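Local coordinates for lysosome-associated membrane glycoprotein 2 (Mus musculus, PDB 5GV3), which helps lysosome biogenesis, autophagy and luminal pH regulation as a membrane glycoprotein that directly inhibits the proton channel TMEM175, seen here as its first, membrane-distal luminal domain, at residues 18-26 against 34-42; 116-127 against 154-164. All blocks are in the same frame, centred on the assembly; numbering follows the deposited sequence.

Contact 1. Residues 18-26 against 34-42. With ZN (zinc ion), chain E; NAG (2-acetamido-2-deoxy-beta-D-glucopyranose), chain M; NAG (2-acetamido-2-deoxy-beta-D-glucopyranose), chain P.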
loop_
_atom_site.group_PDB
_atom_site.type_symbol
_atom_site.label_atom_id
_atom_site.label_comp_id
_atom_site.label_asym_id
_atom_site.label_seq_id
_atom_site.Cartn_x
_atom_site.Cartn_y
_atom_site.Cartn_z
ATOM N N TRP A 18 -7.810 2.972 3.397
ATOM C CA TRP A 18 -7.369 3.553 2.128
ATOM C C TRP A 18 -7.839 2.755 0.907
ATOM O O TRP A 18 -8.355 1.645 1.036
ATOM C CB TRP A 18 -5.838 3.670 2.105
ATOM C CG TRP A 18 -5.112 2.391 1.791
ATOM C CD1 TRP A 18 -4.481 2.095 0.627
ATOM C CD2 TRP A 18 -4.939 1.240 2.643
ATOM N NE1 TRP A 18 -3.932 0.844 0.690
ATOM C CE2 TRP A 18 -4.191 0.295 1.915
ATOM C CE3 TRP A 18 -5.347 0.918 3.938
ATOM C CZ2 TRP A 18 -3.836 -0.948 2.435
ATOM C CZ3 TRP A 18 -4.993 -0.322 4.458
ATOM C CH2 TRP A 18 -4.247 -1.238 3.704
ATOM N N GLU A 19 -7.673 3.346 -0.272
ATOM C CA GLU A 19 -7.974 2.670 -1.531
ATOM C C GLU A 19 -6.751 2.723 -2.451
ATOM O O GLU A 19 -6.029 3.711 -2.479
ATOM C CB GLU A 19 -9.196 3.302 -2.208
ATOM C CG GLU A 19 -10.495 3.192 -1.377
ATOM C CD GLU A 19 -11.775 3.392 -2.194
ATOM O OE1 GLU A 19 -11.837 2.891 -3.336
ATOM O OE2 GLU A 19 -12.731 4.033 -1.692
ATOM N N MET A 20 -6.507 1.660 -3.203
ATOM C CA MET A 20 -5.386 1.667 -4.154
ATOM C C MET A 20 -5.652 0.867 -5.414
ATOM O O MET A 20 -6.415 -0.095 -5.397
ATOM C CB MET A 20 -4.117 1.152 -3.459
ATOM C CG MET A 20 -4.259 -0.234 -2.819
ATOM S SD MET A 20 -2.717 -1.009 -2.232
ATOM C CE MET A 20 -1.988 0.288 -1.336
ATOM N N ASN A 21 -5.062 1.305 -6.519
ATOM C CA ASN A 21 -5.070 0.495 -7.726
ATOM C C ASN A 21 -3.720 0.642 -8.437
ATOM O O ASN A 21 -2.936 1.566 -8.144
ATOM C CB ASN A 21 -6.314 0.765 -8.624
ATOM C CG ASN A 21 -6.368 2.145 -9.261
ATOM O OD1 ASN A 21 -5.369 2.847 -9.404
ATOM N ND2 ASN A 21 -7.588 2.522 -9.681
ATOM N N PHE A 22 -3.421 -0.323 -9.301
ATOM C CA PHE A 22 -2.123 -0.411 -9.965
ATOM C C PHE A 22 -2.274 -0.611 -11.456
ATOM O O PHE A 22 -2.891 -1.570 -11.908
ATOM C CB PHE A 22 -1.313 -1.570 -9.385
ATOM C CG PHE A 22 -1.091 -1.466 -7.906
ATOM C CD1 PHE A 22 -0.235 -0.515 -7.387
ATOM C CD2 PHE A 22 -1.766 -2.299 -7.034
ATOM C CE1 PHE A 22 -0.042 -0.410 -6.022
ATOM C CE2 PHE A 22 -1.583 -2.199 -5.667
ATOM C CZ PHE A 22 -0.723 -1.257 -5.158
ATOM N N THR A 23 -1.716 0.313 -12.224
ATOM C CA THR A 23 -1.747 0.199 -13.668
ATOM C C THR A 23 -0.424 -0.401 -14.130
ATOM O O THR A 23 0.625 0.229 -14.013
ATOM C CB THR A 23 -2.000 1.559 -14.326
ATOM O OG1 THR A 23 -3.190 2.132 -13.779
ATOM C CG2 THR A 23 -2.183 1.408 -15.822
ATOM N N ILE A 24 -0.478 -1.640 -14.613
ATOM C CA ILE A 24 0.732 -2.380 -14.962
ATOM C C ILE A 24 0.850 -2.640 -16.463
ATOM O O ILE A 24 -0.084 -3.138 -17.098
ATOM C CB ILE A 24 0.793 -3.736 -14.231
ATOM C CG1 ILE A 24 0.692 -3.526 -12.718
ATOM C CG2 ILE A 24 2.088 -4.493 -14.600
ATOM C CD1 ILE A 24 0.602 -4.808 -11.928
ATOM N N THR A 25 1.999 -2.279 -17.026
ATOM C CA THR A 25 2.308 -2.606 -18.413
ATOM C C THR A 25 3.262 -3.789 -18.439
ATOM O O THR A 25 4.308 -3.756 -17.801
ATOM C CB THR A 25 2.940 -1.416 -19.162
ATOM O OG1 THR A 25 2.082 -0.274 -19.075
ATOM C CG2 THR A 25 3.158 -1.769 -20.641
ATOM N N TYR A 26 2.900 -4.835 -19.172
ATOM C CA TYR A 26 3.769 -6.000 -19.296
ATOM C C TYR A 26 3.931 -6.416 -20.755
ATOM O O TYR A 26 3.076 -6.123 -21.589
ATOM C CB TYR A 26 3.227 -7.159 -18.464
ATOM C CG TYR A 26 1.848 -7.627 -18.863
ATOM C CD1 TYR A 26 0.711 -6.958 -18.425
ATOM C CD2 TYR A 26 1.679 -8.764 -19.637
ATOM C CE1 TYR A 26 -0.555 -7.388 -18.780
ATOM C CE2 TYR A 26 0.415 -9.206 -19.988
ATOM C CZ TYR A 26 -0.697 -8.514 -19.557
ATOM O OH TYR A 26 -1.956 -8.953 -19.910
ATOM N N LYS A 34 0.978 -5.029 -23.053
ATOM C CA LYS A 34 -0.393 -4.828 -22.585
ATOM C C LYS A 34 -0.418 -4.044 -21.278
ATOM O O LYS A 34 0.386 -4.299 -20.378
ATOM C CB LYS A 34 -1.128 -6.152 -22.390
ATOM C CG LYS A 34 -2.587 -5.919 -22.036
ATOM C CD LYS A 34 -3.461 -7.139 -22.197
ATOM C CE LYS A 34 -4.928 -6.729 -22.098
ATOM N NZ LYS A 34 -5.829 -7.895 -21.953
ATOM N N THR A 35 -1.321 -3.073 -21.195
ATOM C CA THR A 35 -1.501 -2.284 -19.986
ATOM C C THR A 35 -2.839 -2.634 -19.342
ATOM O O THR A 35 -3.885 -2.601 -20.004
ATOM C CB THR A 35 -1.465 -0.780 -20.279
ATOM O OG1 THR A 35 -0.212 -0.428 -20.869
ATOM C CG2 THR A 35 -1.661 0.017 -18.994
ATOM N N ILE A 36 -2.800 -2.993 -18.063
ATOM C CA ILE A 36 -4.012 -3.301 -17.307
ATOM C C ILE A 36 -4.054 -2.535 -15.984
ATOM O O ILE A 36 -3.022 -2.113 -15.470
ATOM C CB ILE A 36 -4.136 -4.814 -17.026
ATOM C CG1 ILE A 36 -2.899 -5.331 -16.300
ATOM C CG2 ILE A 36 -4.281 -5.585 -18.326
ATOM C CD1 ILE A 36 -3.072 -5.525 -14.825
ATOM N N THR A 37 -5.255 -2.337 -15.450
ATOM C CA THR A 37 -5.404 -1.723 -14.134
ATOM C C THR A 37 -6.008 -2.723 -13.157
ATOM O O THR A 37 -7.043 -3.326 -13.425
ATOM C CB THR A 37 -6.271 -0.452 -14.182
ATOM O OG1 THR A 37 -5.554 0.575 -14.877
ATOM C CG2 THR A 37 -6.582 0.046 -12.775
ATOM N N ILE A 38 -5.334 -2.913 -12.029
ATOM C CA ILE A 38 -5.828 -3.782 -10.972
ATOM C C ILE A 38 -6.345 -2.969 -9.799
ATOM O O ILE A 38 -5.558 -2.372 -9.066
ATOM C CB ILE A 38 -4.739 -4.717 -10.444
ATOM C CG1 ILE A 38 -4.160 -5.569 -11.564
ATOM C CG2 ILE A 38 -5.289 -5.593 -9.329
ATOM C CD1 ILE A 38 -3.027 -6.456 -11.101
ATOM N N ALA A 39 -7.658 -2.936 -9.615
ATOM C CA ALA A 39 -8.214 -2.351 -8.402
ATOM C C ALA A 39 -8.196 -3.409 -7.313
ATOM O O ALA A 39 -8.710 -4.507 -7.495
ATOM C CB ALA A 39 -9.623 -1.836 -8.641
ATOM N N VAL A 40 -7.572 -3.087 -6.190
ATOM C CA VAL A 40 -7.467 -4.028 -5.089
ATOM C C VAL A 40 -8.773 -3.992 -4.322
ATOM O O VAL A 40 -9.092 -2.983 -3.692
ATOM C CB VAL A 40 -6.279 -3.685 -4.154
ATOM C CG1 VAL A 40 -6.225 -4.639 -2.977
ATOM C CG2 VAL A 40 -4.968 -3.717 -4.934
ATOM N N PRO A 41 -9.550 -5.082 -4.393
ATOM C CA PRO A 41 -10.846 -5.076 -3.718
ATOM C C PRO A 41 -10.691 -5.532 -2.286
ATOM O O PRO A 41 -9.577 -5.832 -1.857
ATOM C CB PRO A 41 -11.649 -6.100 -4.514
ATOM C CG PRO A 41 -10.588 -7.141 -4.869
ATOM C CD PRO A 41 -9.290 -6.371 -5.062
ATOM N N ASP A 42 -11.799 -5.680 -1.579
ATOM C CA ASP A 42 -11.701 -6.224 -0.247
ATOM C C ASP A 42 -12.311 -7.604 -0.358
ATOM O O ASP A 42 -13.469 -7.760 -0.731
ATOM C CB ASP A 42 -12.413 -5.350 0.786
ATOM C CG ASP A 42 -12.110 -5.774 2.215
ATOM O OD1 ASP A 42 -12.087 -6.994 2.491
ATOM O OD2 ASP A 42 -11.864 -4.882 3.059
HETATM ZN ZN ZN E . -13.628 3.763 -3.463
HETATM C C1 NAG M . -7.949 3.766 -10.328
HETATM C C2 NAG M . -9.321 3.693 -11.012
HETATM C C3 NAG M . -9.640 5.019 -11.696
HETATM C C4 NAG M . -9.493 6.173 -10.712
HETATM C C5 NAG M . -8.122 6.136 -10.043
HETATM C C6 NAG M . -7.971 7.176 -8.958
HETATM C C7 NAG M . -10.160 1.521 -11.803
HETATM C C8 NAG M . -10.096 0.485 -12.887
HETATM N N2 NAG M . -9.380 2.597 -11.969
HETATM O O3 NAG M . -10.965 4.988 -12.211
HETATM O O4 NAG M . -9.662 7.413 -11.392
HETATM O O5 NAG M . -7.931 4.863 -9.411
HETATM O O6 NAG M . -8.822 6.875 -7.864
HETATM O O7 NAG M . -10.883 1.390 -10.820
HETATM C C1 NAG P . 7.195 -3.692 -24.155
HETATM C C2 NAG P . 7.958 -4.013 -22.870
HETATM C C3 NAG P . 9.459 -4.119 -23.144
HETATM C C4 NAG P . 9.739 -5.080 -24.288
HETATM C C5 NAG P . 8.943 -4.653 -25.513
HETATM C C6 NAG P . 9.119 -5.584 -26.691
HETATM C C7 NAG P . 6.785 -3.149 -20.891
HETATM C C8 NAG P . 6.678 -2.015 -19.921
HETATM N N2 NAG P . 7.705 -3.010 -21.852
HETATM O O3 NAG P . 10.103 -4.580 -21.963
HETATM O O4 NAG P . 11.128 -5.067 -24.598
HETATM O O5 NAG P . 7.545 -4.647 -25.189
HETATM O O6 NAG P . 8.044 -5.429 -27.606
HETATM O O7 NAG P . 6.071 -4.142 -20.810
HETATM O O HOH W 1 -8.633 -0.550 -2.970
#
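Residues 18-26 and 34-42 run antiparallel, paired from Asn21 with Ala39 to Tyr26 with Lys34, strand axes 4.5 Å apart at closest. Phe22, Ile24 and Tyr26 each exchange two backbone hydrogen bonds with Ile38, Ile36 and Lys34 respectively. Val40 N adds a weak bond to Met20 O, and one water bridges Met20 N to Val40 O. On one face threonine hydroxyls pair: Thr23 OG1 with Thr37 OG1 at 3.0 Å and Thr25 OG1 with Thr35 OG1 at 2.9 Å. Between the pairs, Thr23 CG2 lies 3.5 Å from Thr35 CG2. Asn21 ND2 carries an N-linked sugar, whose acetyl C8 rests 3.5 Å from Thr37 CG2. The opposite face is largely apolar, with Tyr26 and Lys34 at one end. Val40 CG2 meets Phe22 CE2 at 3.8 Å, and Ile24 and Ile38 touch through CD1. With Tyr26 CG between the backbone N and the carbonyl carbon (chi1 61°), Lys34 CB lies over one ring face and Ile36 CG1 at the edge; Tyr26 OH hydrogen-bonds to Pro99 O. Glu19 grips a zinc ion with both carboxylate oxygens. In this antiparallel beta hairpin, one face carries the threonines and Asn21 glycan; the other packs on Val97, Phe98 and Phe64.

Contact 2. Residues 116-127 against 154-164; sequences KVPLDVIFKCNS and VSKNEQVCEED
The Phe123 ring meets the 154-164 segment obliquely: its CZ is 3.8 Å from Cys161 CB and its CD1 lies near Gln159 O. Phe115 also meets this ring, with the planes at about 60°. The flat amide of Gln159 lies by the Pro118 ring, whose CG is 3.1 Å from Gln159 OE1; the two side chains cross at about a right angle. The Gln159 chain is extended, with CG opposite the backbone N (chi1 169°), and this carries the amide as far as the proline. Nearer the backbone, Gln159 CB touches Val121 CG2.

Between these side chains the strands pair in parallel. Ile122 N donates to Asn157 O and Ile122 O accepts from Gln159 N. Lys124 N then donates to Gln159 O, and Lys124 O accepts from Cys161 N at 3.0 Å. Before the first pair, Ser155 OG donates to Asp120 O at 2.6 Å, approaching from above the carbonyl plane. Beyond the last pair, Cys125 SG and Cys161 SG form a disulfide of 2.1 Å with chi3 79°.

On the face opposite Phe123, Lys124 lies alongside Val160, its CE 3.9 Å from Val160 CG1. The lysine chain bends at chi3, and NZ makes a long salt bridge of 3.9 Å to Asp164 OD2. The same oxygen accepts a weak bond from Asn126 N.

The disulfide ties the end of the pairing covalently, as suits a luminal glycoprotein domain, while the Ser155 hydroxyl bond secures its start. The long Lys124-Asp164 bridge probably adds only a modest attraction.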
loop_
_atom_site.group_PDB
_atom_site.type_symbol
_atom_site.label_atom_id
_atom_site.label_comp_id
_atom_site.label_asym_id
_atom_site.label_seq_id
_atom_site.Cartn_x
_atom_site.Cartn_y
_atom_site.Cartn_z
ATOM N N LYS A 116 6.835 11.479 5.896
ATOM C CA LYS A 116 6.903 11.775 7.300
ATOM C C LYS A 116 5.591 12.174 7.948
ATOM O O LYS A 116 4.868 13.022 7.440
ATOM C CB LYS A 116 7.948 12.849 7.503
ATOM C CG LYS A 116 8.696 12.532 8.704
ATOM C CD LYS A 116 9.100 11.090 8.614
ATOM C CE LYS A 116 10.111 10.817 9.633
ATOM N NZ LYS A 116 10.253 9.392 9.935
ATOM N N VAL A 117 5.288 11.533 9.074
ATOM C CA VAL A 117 4.058 11.798 9.800
ATOM C C VAL A 117 4.354 11.868 11.292
ATOM O O VAL A 117 5.056 11.010 11.837
ATOM C CB VAL A 117 2.991 10.706 9.532
ATOM C CG1 VAL A 117 1.750 10.952 10.371
ATOM C CG2 VAL A 117 2.622 10.670 8.059
ATOM N N PRO A 118 3.841 12.913 11.955
ATOM C CA PRO A 118 3.991 13.049 13.401
ATOM C C PRO A 118 3.342 11.913 14.152
ATOM O O PRO A 118 2.467 11.227 13.626
ATOM C CB PRO A 118 3.272 14.364 13.713
ATOM C CG PRO A 118 3.270 15.107 12.448
ATOM C CD PRO A 118 3.189 14.086 11.356
ATOM N N LEU A 119 3.778 11.724 15.386
ATOM C CA LEU A 119 3.152 10.765 16.267
ATOM C C LEU A 119 1.879 11.389 16.795
ATOM O O LEU A 119 1.659 12.589 16.628
ATOM C CB LEU A 119 4.071 10.402 17.430
ATOM C CG LEU A 119 4.704 9.019 17.447
ATOM C CD1 LEU A 119 5.492 8.800 16.183
ATOM C CD2 LEU A 119 5.591 8.880 18.674
ATOM N N ASP A 120 1.044 10.567 17.418
ATOM C CA ASP A 120 -0.177 11.025 18.073
ATOM C C ASP A 120 -1.190 11.722 17.163
ATOM O O ASP A 120 -2.013 12.493 17.641
ATOM C CB ASP A 120 0.190 11.974 19.217
ATOM C CG ASP A 120 0.694 11.235 20.445
ATOM O OD1 ASP A 120 0.587 9.990 20.479
ATOM O OD2 ASP A 120 1.205 11.894 21.377
ATOM N N VAL A 121 -1.111 11.505 15.856
ATOM C CA VAL A 121 -2.115 12.079 14.968
ATOM C C VAL A 121 -2.573 11.044 13.953
ATOM O O VAL A 121 -1.896 10.041 13.719
ATOM C CB VAL A 121 -1.597 13.329 14.222
ATOM C CG1 VAL A 121 -1.056 14.359 15.208
ATOM C CG2 VAL A 121 -0.540 12.949 13.194
ATOM N N ILE A 122 -3.711 11.298 13.324
ATOM C CA ILE A 122 -4.133 10.442 12.229
ATOM C C ILE A 122 -3.844 11.171 10.927
ATOM O O ILE A 122 -4.178 12.347 10.771
ATOM C CB ILE A 122 -5.630 10.045 12.316
ATOM C CG1 ILE A 122 -6.038 9.219 11.089
ATOM C CG2 ILE A 122 -6.522 11.263 12.470
ATOM C CD1 ILE A 122 -7.169 8.252 11.353
ATOM N N PHE A 123 -3.158 10.494 10.013
ATOM C CA PHE A 123 -2.841 11.102 8.733
ATOM C C PHE A 123 -4.021 10.927 7.780
ATOM O O PHE A 123 -4.528 9.819 7.596
ATOM C CB PHE A 123 -1.573 10.496 8.136
ATOM C CG PHE A 123 -1.234 11.044 6.789
ATOM C CD1 PHE A 123 -0.727 12.324 6.660
ATOM C CD2 PHE A 123 -1.437 10.288 5.647
ATOM C CE1 PHE A 123 -0.424 12.838 5.411
ATOM C CE2 PHE A 123 -1.131 10.799 4.400
ATOM C CZ PHE A 123 -0.626 12.077 4.285
ATOM N N LYS A 124 -4.458 12.019 7.172
ATOM C CA LYS A 124 -5.622 11.953 6.311
ATOM C C LYS A 124 -5.314 12.523 4.941
ATOM O O LYS A 124 -4.722 13.597 4.819
ATOM C CB LYS A 124 -6.817 12.699 6.926
ATOM C CG LYS A 124 -8.123 12.461 6.163
ATOM C CD LYS A 124 -9.101 13.636 6.222
ATOM C CE LYS A 124 -8.697 14.736 5.256
ATOM N NZ LYS A 124 -9.851 15.588 4.879
ATOM N N CYS A 125 -5.712 11.783 3.914
ATOM C CA CYS A 125 -5.596 12.241 2.543
ATOM C C CYS A 125 -6.598 11.454 1.703
ATOM O O CYS A 125 -6.251 10.413 1.150
ATOM C CB CYS A 125 -4.157 12.043 2.031
ATOM S SG CYS A 125 -3.729 12.898 0.483
ATOM N N ASN A 126 -7.834 11.942 1.607
ATOM C CA ASN A 126 -8.840 11.264 0.795
ATOM C C ASN A 126 -8.446 11.457 -0.711
ATOM O O ASN A 126 -8.882 10.684 -1.552
ATOM C CB ASN A 126 -10.314 11.694 1.183
ATOM C CG ASN A 126 -10.985 10.769 2.347
ATOM O OD1 ASN A 126 -10.536 9.674 2.673
ATOM N ND2 ASN A 126 -12.078 11.234 2.919
ATOM N N SER A 127 -7.614 12.462 -1.039
ATOM C CA SER A 127 -7.112 12.706 -2.427
ATOM C C SER A 127 -6.181 11.634 -3.041
ATOM O O SER A 127 -5.484 10.904 -2.338
ATOM C CB SER A 127 -6.361 14.041 -2.525
ATOM O OG SER A 127 -7.098 15.107 -1.969
ATOM N N VAL A 154 -7.158 5.483 18.711
ATOM C CA VAL A 154 -6.720 6.319 17.610
ATOM C C VAL A 154 -6.899 7.797 17.969
ATOM O O VAL A 154 -7.840 8.177 18.674
ATOM C CB VAL A 154 -7.475 5.950 16.320
ATOM C CG1 VAL A 154 -7.171 6.925 15.196
ATOM C CG2 VAL A 154 -7.097 4.536 15.899
ATOM N N SER A 155 -5.940 8.605 17.536
ATOM C CA SER A 155 -5.913 10.034 17.817
ATOM C C SER A 155 -7.079 10.779 17.159
ATOM O O SER A 155 -7.585 10.364 16.116
ATOM C CB SER A 155 -4.574 10.611 17.343
ATOM O OG SER A 155 -4.592 12.026 17.313
ATOM N N LYS A 156 -7.507 11.872 17.784
ATOM C CA LYS A 156 -8.565 12.715 17.243
ATOM C C LYS A 156 -7.980 13.889 16.477
ATOM O O LYS A 156 -8.659 14.540 15.694
ATOM C CB LYS A 156 -9.463 13.192 18.387
ATOM C CG LYS A 156 -10.051 12.046 19.172
ATOM C CD LYS A 156 -11.046 12.541 20.193
ATOM C CE LYS A 156 -11.546 11.423 21.092
ATOM N NZ LYS A 156 -12.395 11.974 22.188
ATOM N N ASN A 157 -6.714 14.170 16.749
ATOM C CA ASN A 157 -5.938 15.189 16.041
ATOM C C ASN A 157 -5.553 14.736 14.612
ATOM O O ASN A 157 -5.007 13.644 14.438
ATOM C CB ASN A 157 -4.699 15.550 16.865
ATOM C CG ASN A 157 -5.056 16.065 18.253
ATOM O OD1 ASN A 157 -6.132 16.620 18.463
ATOM N ND2 ASN A 157 -4.146 15.887 19.203
ATOM N N GLU A 158 -5.878 15.553 13.602
ATOM C CA GLU A 158 -5.629 15.205 12.193
ATOM C C GLU A 158 -4.399 15.909 11.601
ATOM O O GLU A 158 -4.116 17.069 11.912
ATOM C CB GLU A 158 -6.842 15.572 11.288
ATOM C CG GLU A 158 -7.139 17.098 11.222
ATOM C CD GLU A 158 -8.308 17.560 10.302
ATOM O OE1 GLU A 158 -8.974 16.793 9.574
ATOM O OE2 GLU A 158 -8.539 18.776 10.270
ATOM N N GLN A 159 -3.628 15.189 10.795
ATOM C CA GLN A 159 -2.698 15.879 9.911
ATOM C C GLN A 159 -3.123 15.609 8.475
ATOM O O GLN A 159 -3.147 14.467 8.012
ATOM C CB GLN A 159 -1.248 15.467 10.125
ATOM C CG GLN A 159 -0.371 15.993 9.009
ATOM C CD GLN A 159 1.090 15.930 9.333
ATOM O OE1 GLN A 159 1.524 16.474 10.345
ATOM N NE2 GLN A 159 1.864 15.265 8.483
ATOM N N VAL A 160 -3.460 16.676 7.768
ATOM C CA VAL A 160 -4.014 16.555 6.440
ATOM C C VAL A 160 -2.941 16.779 5.378
ATOM O O VAL A 160 -2.138 17.708 5.490
ATOM C CB VAL A 160 -5.164 17.535 6.250
ATOM C CG1 VAL A 160 -5.795 17.340 4.890
ATOM C CG2 VAL A 160 -6.204 17.323 7.342
ATOM N N CYS A 161 -2.917 15.921 4.362
ATOM C CA CYS A 161 -1.972 16.083 3.264
ATOM C C CYS A 161 -2.239 17.408 2.561
ATOM O O CYS A 161 -3.358 17.926 2.606
ATOM C CB CYS A 161 -2.056 14.921 2.268
ATOM S SG CYS A 161 -3.639 14.737 1.387
ATOM N N GLU A 162 -1.208 17.949 1.918
ATOM C CA GLU A 162 -1.320 19.232 1.238
ATOM C C GLU A 162 -2.290 19.187 0.077
ATOM O O GLU A 162 -2.913 20.193 -0.238
ATOM C CB GLU A 162 0.047 19.697 0.727
ATOM C CG GLU A 162 0.692 18.832 -0.365
ATOM C CD GLU A 162 1.412 17.595 0.170
ATOM O OE1 GLU A 162 0.947 17.000 1.168
ATOM O OE2 GLU A 162 2.453 17.219 -0.414
ATOM N N GLU A 163 -2.413 18.027 -0.563
ATOM C CA GLU A 163 -3.283 17.888 -1.726
ATOM C C GLU A 163 -4.729 18.209 -1.348
ATOM O O GLU A 163 -5.488 18.736 -2.156
ATOM C CB GLU A 163 -3.172 16.482 -2.327
ATOM C CG GLU A 163 -1.838 16.189 -3.036
ATOM C CD GLU A 163 -0.682 15.989 -2.067
ATOM O OE1 GLU A 163 -0.938 15.872 -0.849
ATOM O OE2 GLU A 163 0.485 15.948 -2.517
ATOM N N ASP A 164 -5.100 17.911 -0.107
ATOM C CA ASP A 164 -6.409 18.299 0.403
ATOM C C ASP A 164 -6.418 19.772 0.816
ATOM O O ASP A 164 -7.472 20.337 1.109
ATOM C CB ASP A 164 -6.814 17.418 1.588
ATOM C CG ASP A 164 -7.165 16.009 1.173
ATOM O OD1 ASP A 164 -7.360 15.795 -0.037
ATOM O OD2 ASP A 164 -7.263 15.122 2.051
#

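Overall arrangement
From the N terminus, the chain first closes contact 1. Strand 11-28 turns back as strand 32-39, so 18-26 and 34-42 form a local hairpin. The chain then builds the four-stranded antiparallel sheet from 59-64 to 106-117. Segment 116-127 leaves the last of these strands and passes to the mixed sheet as strand 122-125. Contact 2 closes a longer loop, spanning strands 129-133 and 136-146 before 154-164 returns. The contacts are in series and neither nest nor cross. The centres of contact 1 and contact 2 lie about 25 Å apart, on opposite sides of the chain's centre. Both reach the mixed sheet, where strand 136-146 pairs with both 11-28 and 122-125.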